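PDB 4CCL: ribosomal protein uL16 3-hydroxylase from Escherichia coli, which catalyses the iron- and 2-oxoglutarate-dependent 3-hydroxylation of an arginine in ribosomal protein uL16, acting as a homodimeric, growth-regulating oxygenase. Local coordinates for residues Y129-R143 and E188-F202. Numbering follows the deposited sequence. Where two conformers were deposited one is given.
Sequences YDVFIIQGTGRRRWR and EGYALENAMNYSVGF. With SO4 (sulfate ion), chain L.
Phe132 and Phe202 meet rim to rim on the outer face of the larger sheet of the double-stranded beta-helix, Phe132 CD1 lying 3.5 Å from Phe202 CE1, ring planes 55° apart. Ile134 CD1 reaches Val200 CG2 beside them; branched and aromatic residues suit this buried face, where Phe100 and Trp17 continue the packing. Paired backbone bonds, Phe132 with Val200 and Ile134 with Tyr198, knit strands 131-135 and 195-202 antiparallel. After the bend, strands 140-143 and 188-191 form a second ladder in the facing sheet. There Gly189, lacking a side chain, makes a CH-pi contact, its CA 3.7 Å from the centroid of the Trp142 six-membered ring, while Ile133 CD1 lies over the opposite face, toward its rim.

From strand 195-202 the side chain of Asn197 projects between the sheets. Its OD1 takes Trp142 NE1 in the carbonyl plane at 3.0 Å and Arg140 NH1 from above that plane. ND2 donates to Gln135 OE1 (3.1 Å) and Met196 O, which fixes the amide's flip. A leucine here would probably leave the indole N-H without its acceptor and Arg140 freer to swing. A turn about CG-CD (chi3 84°) lets Arg140 NH1 meet OD1 near the guanidinium plane and also sulfate O3 at 2.7 Å. Arg140 and Ser114, both inferred substrate-binding residues, thus hold a sulfate, probably from crystallisation, consistent with a pocket for a carboxylate such as 2-oxoglutarate's.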
ATOM      1  N   TYR B 129      -2.160  21.260  10.585  1.00 54.79           N
ATOM      2  CA  TYR B 129      -3.529  21.570  10.197  1.00 49.85           C
ATOM      3  C   TYR B 129      -4.001  22.941  10.674  1.00 51.30           C
ATOM      4  O   TYR B 129      -3.452  23.510  11.620  1.00 56.34           O
ATOM      5  CB  TYR B 129      -4.470  20.493  10.730  1.00 48.69           C
ATOM      6  CG  TYR B 129      -3.988  19.085  10.467  1.00 57.59           C
ATOM      7  CD1 TYR B 129      -4.204  18.476   9.238  1.00 50.21           C
ATOM      8  CD2 TYR B 129      -3.310  18.368  11.447  1.00 62.91           C
ATOM      9  CE1 TYR B 129      -3.761  17.189   8.994  1.00 54.14           C
ATOM     10  CE2 TYR B 129      -2.865  17.085  11.213  1.00 63.04           C
ATOM     11  CZ  TYR B 129      -3.091  16.500   9.986  1.00 61.53           C
ATOM     12  OH  TYR B 129      -2.648  15.220   9.754  1.00 63.18           O
ATOM     13  N   ASP B 130      -5.026  23.460  10.004  1.00 48.21           N
ATOM     14  CA  ASP B 130      -5.670  24.699  10.410  1.00 48.21           C
ATOM     15  C   ASP B 130      -6.443  24.454  11.696  1.00 50.62           C
ATOM     16  O   ASP B 130      -6.901  23.340  11.950  1.00 55.08           O
ATOM     17  CB  ASP B 130      -6.634  25.175   9.325  1.00 42.59           C
ATOM     18  CG  ASP B 130      -5.976  25.279   7.964  1.00 49.52           C
ATOM     19  OD1 ASP B 130      -5.884  24.245   7.266  1.00 53.90           O
ATOM     20  OD2 ASP B 130      -5.547  26.394   7.595  1.00 47.03           O
ATOM     21  N   VAL B 131      -6.582  25.491  12.513  1.00 43.98           N
ATOM     22  CA  VAL B 131      -7.355  25.375  13.741  1.00 38.14           C
ATOM     23  C   VAL B 131      -8.009  26.704  14.114  1.00 37.13           C
ATOM     24  O   VAL B 131      -7.444  27.774  13.873  1.00 50.18           O
ATOM     25  CB  VAL B 131      -6.484  24.844  14.914  1.00 47.39           C
ATOM     26  CG1 VAL B 131      -5.425  25.861  15.317  1.00 45.50           C
ATOM     27  CG2 VAL B 131      -7.352  24.456  16.109  1.00 46.09           C
ATOM     28  N   PHE B 132      -9.215  26.634  14.670  1.00 40.15           N
ATOM     29  CA  PHE B 132      -9.836  27.805  15.275  1.00 40.02           C
ATOM     30  C   PHE B 132      -9.869  27.586  16.780  1.00 45.41           C
ATOM     31  O   PHE B 132     -10.461  26.620  17.253  1.00 47.35           O
ATOM     32  CB  PHE B 132     -11.258  28.010  14.750  1.00 40.68           C
ATOM     33  CG  PHE B 132     -11.321  28.502  13.333  1.00 41.01           C
ATOM     34  CD1 PHE B 132     -11.307  27.609  12.274  1.00 48.20           C
ATOM     35  CD2 PHE B 132     -11.410  29.859  13.058  1.00 36.91           C
ATOM     36  CE1 PHE B 132     -11.371  28.058  10.969  1.00 44.94           C
ATOM     37  CE2 PHE B 132     -11.474  30.314  11.755  1.00 39.21           C
ATOM     38  CZ  PHE B 132     -11.455  29.411  10.710  1.00 37.02           C
ATOM     39  N   ILE B 133      -9.231  28.470  17.539  1.00 41.86           N
ATOM     40  CA  ILE B 133      -9.211  28.303  18.986  1.00 46.48           C
ATOM     41  C   ILE B 133     -10.133  29.311  19.665  1.00 50.96           C
ATOM     42  O   ILE B 133      -9.862  30.510  19.686  1.00 49.85           O
ATOM     43  CB  ILE B 133      -7.787  28.410  19.556  1.00 47.33           C
ATOM     44  CG1 ILE B 133      -6.865  27.408  18.855  1.00 39.63           C
ATOM     45  CG2 ILE B 133      -7.803  28.172  21.054  1.00 48.61           C
ATOM     46  CD1 ILE B 133      -5.397  27.555  19.213  1.00 40.42           C
ATOM     47  N   ILE B 134     -11.222  28.797  20.224  1.00 46.35           N
ATOM     48  CA  ILE B 134     -12.271  29.613  20.818  1.00 43.51           C
ATOM     49  C   ILE B 134     -12.079  29.737  22.322  1.00 50.55           C
ATOM     50  O   ILE B 134     -12.024  28.734  23.035  1.00 52.20           O
ATOM     51  CB  ILE B 134     -13.657  28.990  20.560  1.00 39.52           C
ATOM     52  CG1 ILE B 134     -13.863  28.736  19.065  1.00 38.50           C
ATOM     53  CG2 ILE B 134     -14.760  29.880  21.113  1.00 42.90           C
ATOM     54  CD1 ILE B 134     -15.003  27.784  18.758  1.00 41.49           C
ATOM     55  N   GLN B 135     -11.982  30.971  22.803  1.00 53.01           N
ATOM     56  CA  GLN B 135     -11.878  31.214  24.233  1.00 47.71           C
ATOM     57  C   GLN B 135     -13.236  31.075  24.911  1.00 52.59           C
ATOM     58  O   GLN B 135     -14.210  31.715  24.511  1.00 53.87           O
ATOM     59  CB  GLN B 135     -11.288  32.597  24.513  1.00 47.08           C
ATOM     60  CG  GLN B 135     -11.182  32.937  25.997  1.00 49.68           C
ATOM     61  CD  GLN B 135     -10.178  32.068  26.729  1.00 54.65           C
ATOM     62  OE1 GLN B 135      -9.061  31.856  26.255  1.00 59.62           O
ATOM     63  NE2 GLN B 135     -10.573  31.552  27.888  1.00 53.08           N
ATOM     64  N   GLY B 136     -13.284  30.226  25.932  1.00 48.74           N
ATOM     65  CA  GLY B 136     -14.459  30.043  26.765  1.00 46.29           C
ATOM     66  C   GLY B 136     -14.312  30.844  28.045  1.00 57.09           C
ATOM     67  O   GLY B 136     -13.741  31.935  28.033  1.00 60.39           O
ATOM     68  N   THR B 137     -14.847  30.316  29.143  1.00 53.25           N
ATOM     69  CA  THR B 137     -14.705  30.951  30.449  1.00 64.93           C
ATOM     70  C   THR B 137     -13.237  31.164  30.789  1.00 69.43           C
ATOM     71  O   THR B 137     -12.383  30.359  30.419  1.00 68.44           O
ATOM     72  CB  THR B 137     -15.301  30.086  31.577  1.00 70.05           C
ATOM     73  OG1 THR B 137     -14.501  28.909  31.750  1.00 74.60           O
ATOM     74  CG2 THR B 137     -16.729  29.686  31.262  1.00 73.01           C
ATOM     75  N   GLY B 138     -12.950  32.253  31.492  1.00 64.12           N
ATOM     76  CA  GLY B 138     -11.596  32.554  31.910  1.00 58.94           C
ATOM     77  C   GLY B 138     -10.809  33.293  30.851  1.00 56.07           C
ATOM     78  O   GLY B 138     -11.387  33.854  29.920  1.00 53.71           O
ATOM     79  N   ARG B 139      -9.488  33.308  31.005  1.00 53.60           N
ATOM     80  CA  ARG B 139      -8.613  33.990  30.057  1.00 51.85           C
ATOM     81  C   ARG B 139      -7.297  33.250  29.848  1.00 52.12           C
ATOM     82  O   ARG B 139      -6.776  32.611  30.764  1.00 53.69           O
ATOM     83  CB  ARG B 139      -8.322  35.424  30.514  1.00 56.03           C
ATOM     84  CG  ARG B 139      -9.512  36.366  30.442  1.00 69.76           C
ATOM     85  CD  ARG B 139      -9.121  37.808  30.705  1.00 82.70           C
ATOM     86  NE  ARG B 139      -8.307  37.952  31.905  1.00 92.33           N
ATOM     87  CZ  ARG B 139      -7.042  38.357  31.902  1.00 92.89           C
ATOM     88  NH1 ARG B 139      -6.447  38.669  30.756  1.00 84.53           N
ATOM     89  NH2 ARG B 139      -6.374  38.457  33.044  1.00 95.72           N
ATOM     90  N   ARG B 140      -6.766  33.342  28.634  1.00 49.22           N
ATOM     91  CA  ARG B 140      -5.462  32.776  28.325  1.00 54.77           C
ATOM     92  C   ARG B 140      -4.630  33.762  27.533  1.00 51.70           C
ATOM     93  O   ARG B 140      -5.160  34.590  26.790  1.00 43.72           O
ATOM     94  CB  ARG B 140      -5.593  31.483  27.520  1.00 58.21           C
ATOM     95  CG  ARG B 140      -6.496  30.452  28.146  1.00 59.07           C
ATOM     96  CD  ARG B 140      -6.416  29.130  27.419  1.00 55.72           C
ATOM     97  NE  ARG B 140      -5.286  28.323  27.868  1.00 53.66           N
ATOM     98  CZ  ARG B 140      -4.817  27.271  27.208  1.00 58.94           C
ATOM     99  NH1 ARG B 140      -5.372  26.907  26.058  1.00 57.80           N
ATOM    100  NH2 ARG B 140      -3.789  26.586  27.688  1.00 60.94           N
ATOM    101  N   ARG B 141      -3.320  33.672  27.708  1.00 50.75           N
ATOM    102  CA  ARG B 141      -2.391  34.386  26.859  1.00 45.20           C
ATOM    103  C   ARG B 141      -2.024  33.467  25.709  1.00 50.02           C
ATOM    104  O   ARG B 141      -1.536  32.355  25.928  1.00 64.87           O
ATOM    105  CB  ARG B 141      -1.141  34.781  27.639  1.00 49.27           C
ATOM    106  CG  ARG B 141      -0.105  35.527  26.817  1.00 54.67           C
ATOM    107  CD  ARG B 141       1.132  35.800  27.650  1.00 60.54           C
ATOM    108  NE  ARG B 141       2.161  36.521  26.910  1.00 64.61           N
ATOM    109  CZ  ARG B 141       3.364  36.801  27.399  1.00 62.78           C
ATOM    110  NH1 ARG B 141       3.684  36.416  28.626  1.00 62.27           N
ATOM    111  NH2 ARG B 141       4.247  37.461  26.662  1.00 63.25           N
ATOM    112  N   TRP B 142      -2.291  33.929  24.493  1.00 43.16           N
ATOM    113  CA  TRP B 142      -1.936  33.213  23.280  1.00 49.79           C
ATOM    114  C   TRP B 142      -0.869  33.957  22.490  1.00 53.80           C
ATOM    115  O   TRP B 142      -0.918  35.186  22.329  1.00 59.06           O
ATOM    116  CB  TRP B 142      -3.166  32.957  22.405  1.00 46.08           C
ATOM    117  CG  TRP B 142      -3.885  31.703  22.772  1.00 50.10           C
ATOM    118  CD1 TRP B 142      -5.035  31.600  23.488  1.00 50.98           C
ATOM    119  CD2 TRP B 142      -3.476  30.359  22.449  1.00 51.74           C
ATOM    120  NE1 TRP B 142      -5.382  30.276  23.627  1.00 50.12           N
ATOM    121  CE2 TRP B 142      -4.461  29.510  23.014  1.00 51.88           C
ATOM    122  CE3 TRP B 142      -2.407  29.813  21.756  1.00 52.10           C
ATOM    123  CZ2 TRP B 142      -4.368  28.119  22.880  1.00 54.23           C
ATOM    124  CZ3 TRP B 142      -2.330  28.436  21.633  1.00 51.88           C
ATOM    125  CH2 TRP B 142      -3.309  27.605  22.196  1.00 52.39           C
ATOM    126  N   ARG B 143       0.096  33.182  22.009  1.00 52.70           N
ATOM    127  CA  ARG B 143       1.227  33.685  21.255  1.00 48.06           C
ATOM    128  C   ARG B 143       1.405  32.864  19.983  1.00 51.22           C
ATOM    129  O   ARG B 143       1.349  31.636  20.013  1.00 49.02           O
ATOM    130  CB  ARG B 143       2.500  33.639  22.103  1.00 49.69           C
ATOM    131  CG  ARG B 143       2.438  34.505  23.358  1.00 51.75           C
ATOM    132  CD  ARG B 143       3.692  34.376  24.213  1.00 53.49           C
ATOM    133  NE  ARG B 143       4.877  34.888  23.533  1.00 63.62           N
ATOM    134  CZ  ARG B 143       5.823  34.123  22.996  1.00 70.41           C
ATOM    135  NH1 ARG B 143       5.727  32.802  23.066  1.00 72.68           N
ATOM    136  NH2 ARG B 143       6.864  34.679  22.394  1.00 71.64           N
ATOM    137  N   GLU B 188       1.718  28.992  21.166  1.00 51.18           N
ATOM    138  CA  GLU B 188       1.712  28.539  22.541  1.00 57.16           C
ATOM    139  C   GLU B 188       0.675  29.360  23.270  1.00 57.24           C
ATOM    140  O   GLU B 188       0.502  30.535  22.976  1.00 60.13           O
ATOM    141  CB  GLU B 188       3.078  28.772  23.178  1.00 68.10           C
ATOM    142  CG  GLU B 188       3.140  28.429  24.655  1.00 74.23           C
ATOM    143  CD  GLU B 188       4.499  28.697  25.264  1.00 78.50           C
ATOM    144  OE1 GLU B 188       5.234  29.554  24.729  1.00 76.84           O
ATOM    145  OE2 GLU B 188       4.833  28.045  26.274  1.00 81.72           O
ATOM    146  N   GLY B 189      -0.009  28.762  24.232  1.00 55.37           N
ATOM    147  CA  GLY B 189      -0.907  29.544  25.048  1.00 60.06           C
ATOM    148  C   GLY B 189      -1.065  28.946  26.421  1.00 60.06           C
ATOM    149  O   GLY B 189      -0.920  27.738  26.604  1.00 54.08           O
ATOM    150  N   TYR B 190      -1.393  29.795  27.387  1.00 58.31           N
ATOM    151  CA  TYR B 190      -1.470  29.345  28.769  1.00 61.52           C
ATOM    152  C   TYR B 190      -2.479  30.154  29.570  1.00 62.83           C
ATOM    153  O   TYR B 190      -2.700  31.333  29.303  1.00 63.06           O
ATOM    154  CB  TYR B 190      -0.087  29.345  29.438  1.00 63.91           C
ATOM    155  CG  TYR B 190       0.531  30.712  29.661  1.00 73.02           C
ATOM    156  CD1 TYR B 190       0.237  31.449  30.802  1.00 71.50           C
ATOM    157  CD2 TYR B 190       1.428  31.252  28.746  1.00 74.00           C
ATOM    158  CE1 TYR B 190       0.803  32.691  31.017  1.00 76.21           C
ATOM    159  CE2 TYR B 190       2.002  32.497  28.955  1.00 69.57           C
ATOM    160  CZ  TYR B 190       1.683  33.211  30.092  1.00 76.08           C
ATOM    161  OH  TYR B 190       2.246  34.448  30.312  1.00 78.40           O
ATOM    162  N   ALA B 191      -3.093  29.506  30.552  1.00 58.04           N
ATOM    163  CA  ALA B 191      -4.164  30.122  31.318  1.00 58.15           C
ATOM    164  C   ALA B 191      -3.659  31.218  32.249  1.00 66.62           C
ATOM    165  O   ALA B 191      -2.620  31.078  32.891  1.00 72.67           O
ATOM    166  CB  ALA B 191      -4.923  29.064  32.106  1.00 58.01           C
ATOM    167  N   LEU B 192      -4.401  32.320  32.293  1.00 67.50           N
ATOM    168  CA  LEU B 192      -4.199  33.348  33.302  1.00 69.65           C
ATOM    169  C   LEU B 192      -5.188  33.046  34.423  1.00 77.27           C
ATOM    170  O   LEU B 192      -4.786  32.755  35.551  1.00 83.43           O
ATOM    171  CB  LEU B 192      -4.410  34.741  32.708  1.00 65.10           C
ATOM    172  CG  LEU B 192      -3.453  35.083  31.560  1.00 61.98           C
ATOM    173  CD1 LEU B 192      -3.557  36.552  31.172  1.00 55.42           C
ATOM    174  CD2 LEU B 192      -2.022  34.723  31.929  1.00 63.42           C
ATOM    175  N   GLU B 193      -6.476  33.129  34.105  1.00 79.65           N
ATOM    176  CA  GLU B 193      -7.495  32.625  35.012  0.50 81.01           C
ATOM    177  C   GLU B 193      -7.842  31.202  34.588  1.00 83.29           C
ATOM    178  O   GLU B 193      -7.284  30.694  33.615  1.00 82.38           O
ATOM    179  CB  GLU B 193      -8.733  33.526  35.017  0.50 78.37           C
ATOM    180  CG  GLU B 193      -8.522  34.876  35.700  0.50 75.41           C
ATOM    181  CD  GLU B 193      -8.238  35.996  34.717  0.50 70.29           C
ATOM    182  OE1 GLU B 193      -9.169  36.390  33.981  0.50 64.03           O
ATOM    183  OE2 GLU B 193      -7.087  36.481  34.680  0.50 55.96           O
ATOM    184  N   ASN B 194      -8.732  30.540  35.325  1.00 83.10           N
ATOM    185  CA  ASN B 194      -9.150  29.185  34.975  1.00 71.30           C
ATOM    186  C   ASN B 194      -9.836  29.223  33.619  1.00 73.25           C
ATOM    187  O   ASN B 194     -10.795  29.965  33.426  1.00 78.61           O
ATOM    188  CB  ASN B 194     -10.122  28.636  36.018  1.00 72.91           C
ATOM    189  CG  ASN B 194      -9.431  27.848  37.113  1.00 76.44           C
ATOM    190  OD1 ASN B 194      -8.205  27.764  37.164  1.00 77.51           O
ATOM    191  ND2 ASN B 194     -10.226  27.264  38.004  1.00 80.45           N
ATOM    192  N   ALA B 195      -9.369  28.405  32.683  1.00 66.29           N
ATOM    193  CA  ALA B 195      -9.744  28.606  31.291  1.00 58.88           C
ATOM    194  C   ALA B 195     -10.258  27.376  30.546  1.00 61.67           C
ATOM    195  O   ALA B 195      -9.819  26.249  30.781  1.00 66.43           O
ATOM    196  CB  ALA B 195      -8.592  29.220  30.540  1.00 57.54           C
HETATM  197  N   MSE B 196     -11.197  27.629  29.638  1.00 57.05           N
HETATM  198  CA  MSE B 196     -11.715  26.618  28.728  1.00 54.24           C
HETATM  199  C   MSE B 196     -11.475  27.052  27.285  1.00 54.30           C
HETATM  200  O   MSE B 196     -11.847  28.158  26.886  1.00 51.43           O
HETATM  201  CB  MSE B 196     -13.210  26.395  28.972  1.00 51.88           C
HETATM  202  CG  MSE B 196     -13.517  25.682  30.278  1.00 62.38           C
HETATM  203 SE   MSE B 196     -13.399  23.741  30.110  1.00 84.10          SE
HETATM  204  CE  MSE B 196     -15.263  23.377  29.685  1.00 69.65           C
ATOM    205  N   ASN B 197     -10.837  26.182  26.509  1.00 49.09           N
ATOM    206  CA  ASN B 197     -10.574  26.459  25.103  1.00 48.41           C
ATOM    207  C   ASN B 197     -11.183  25.398  24.201  1.00 51.08           C
ATOM    208  O   ASN B 197     -11.116  24.200  24.497  1.00 54.87           O
ATOM    209  CB  ASN B 197      -9.070  26.573  24.839  1.00 47.57           C
ATOM    210  CG  ASN B 197      -8.556  27.992  24.990  1.00 53.31           C
ATOM    211  OD1 ASN B 197      -7.510  28.344  24.446  1.00 59.86           O
ATOM    212  ND2 ASN B 197      -9.292  28.815  25.728  1.00 54.38           N
ATOM    213  N   TYR B 198     -11.774  25.845  23.099  1.00 49.74           N
ATOM    214  CA  TYR B 198     -12.430  24.938  22.175  1.00 44.51           C
ATOM    215  C   TYR B 198     -11.759  25.029  20.821  1.00 47.98           C
ATOM    216  O   TYR B 198     -11.916  26.011  20.101  1.00 47.64           O
ATOM    217  CB  TYR B 198     -13.908  25.303  22.042  1.00 39.69           C
ATOM    218  CG  TYR B 198     -14.620  25.413  23.367  1.00 46.42           C
ATOM    219  CD1 TYR B 198     -14.536  26.575  24.127  1.00 43.53           C
ATOM    220  CD2 TYR B 198     -15.367  24.355  23.865  1.00 47.37           C
ATOM    221  CE1 TYR B 198     -15.175  26.681  25.342  1.00 41.45           C
ATOM    222  CE2 TYR B 198     -16.015  24.452  25.081  1.00 50.61           C
ATOM    223  CZ  TYR B 198     -15.914  25.619  25.814  1.00 51.92           C
ATOM    224  OH  TYR B 198     -16.550  25.725  27.025  1.00 54.82           O
ATOM    225  N   SER B 199     -11.051  23.971  20.453  1.00 48.25           N
ATOM    226  CA  SER B 199     -10.334  23.947  19.193  1.00 46.56           C
ATOM    227  C   SER B 199     -11.132  23.204  18.132  1.00 49.40           C
ATOM    228  O   SER B 199     -11.386  21.998  18.255  1.00 56.93           O
ATOM    229  CB  SER B 199      -8.947  23.323  19.375  1.00 45.19           C
ATOM    230  OG  SER B 199      -8.153  24.105  20.255  1.00 51.24           O
ATOM    231  N   VAL B 200     -11.524  23.936  17.094  1.00 42.28           N
ATOM    232  CA  VAL B 200     -12.158  23.332  15.941  1.00 39.91           C
ATOM    233  C   VAL B 200     -11.005  23.028  15.020  1.00 36.19           C
ATOM    234  O   VAL B 200     -10.367  23.938  14.477  1.00 42.00           O
ATOM    235  CB  VAL B 200     -13.086  24.320  15.216  1.00 46.49           C
ATOM    236  CG1 VAL B 200     -13.731  23.652  14.007  1.00 45.44           C
ATOM    237  CG2 VAL B 200     -14.140  24.867  16.161  1.00 46.16           C
ATOM    238  N   GLY B 201     -10.735  21.738  14.856  1.00 38.48           N
ATOM    239  CA  GLY B 201      -9.584  21.293  14.105  1.00 37.78           C
ATOM    240  C   GLY B 201      -9.953  20.936  12.687  1.00 42.12           C
ATOM    241  O   GLY B 201     -11.119  20.694  12.374  1.00 45.64           O
ATOM    242  N   PHE B 202      -8.944  20.891  11.829  1.00 45.52           N
ATOM    243  CA  PHE B 202      -9.148  20.524  10.439  1.00 42.98           C
ATOM    244  C   PHE B 202      -8.190  19.411  10.045  1.00 49.07           C
ATOM    245  O   PHE B 202      -7.230  19.122  10.757  1.00 66.40           O
ATOM    246  CB  PHE B 202      -9.004  21.744   9.524  1.00 37.43           C
ATOM    247  CG  PHE B 202     -10.166  22.695   9.605  1.00 44.79           C
ATOM    248  CD1 PHE B 202     -10.285  23.577  10.664  1.00 40.46           C
ATOM    249  CD2 PHE B 202     -11.147  22.696   8.626  1.00 42.00           C
ATOM    250  CE1 PHE B 202     -11.351  24.445  10.745  1.00 34.63           C
ATOM    251  CE2 PHE B 202     -12.217  23.564   8.700  1.00 37.13           C
ATOM    252  CZ  PHE B 202     -12.320  24.439   9.763  1.00 35.59           C
TER
HETATM  253  S   SO4 L1375      -4.775  24.024  23.941  1.00 68.78           S
HETATM  254  O1  SO4 L1375      -6.180  24.411  23.845  1.00 62.68           O
HETATM  255  O2  SO4 L1375      -4.244  23.751  22.608  1.00 74.15           O
HETATM  256  O3  SO4 L1375      -4.004  25.110  24.537  1.00 75.26           O
HETATM  257  O4  SO4 L1375      -4.672  22.828  24.770  1.00 65.34           O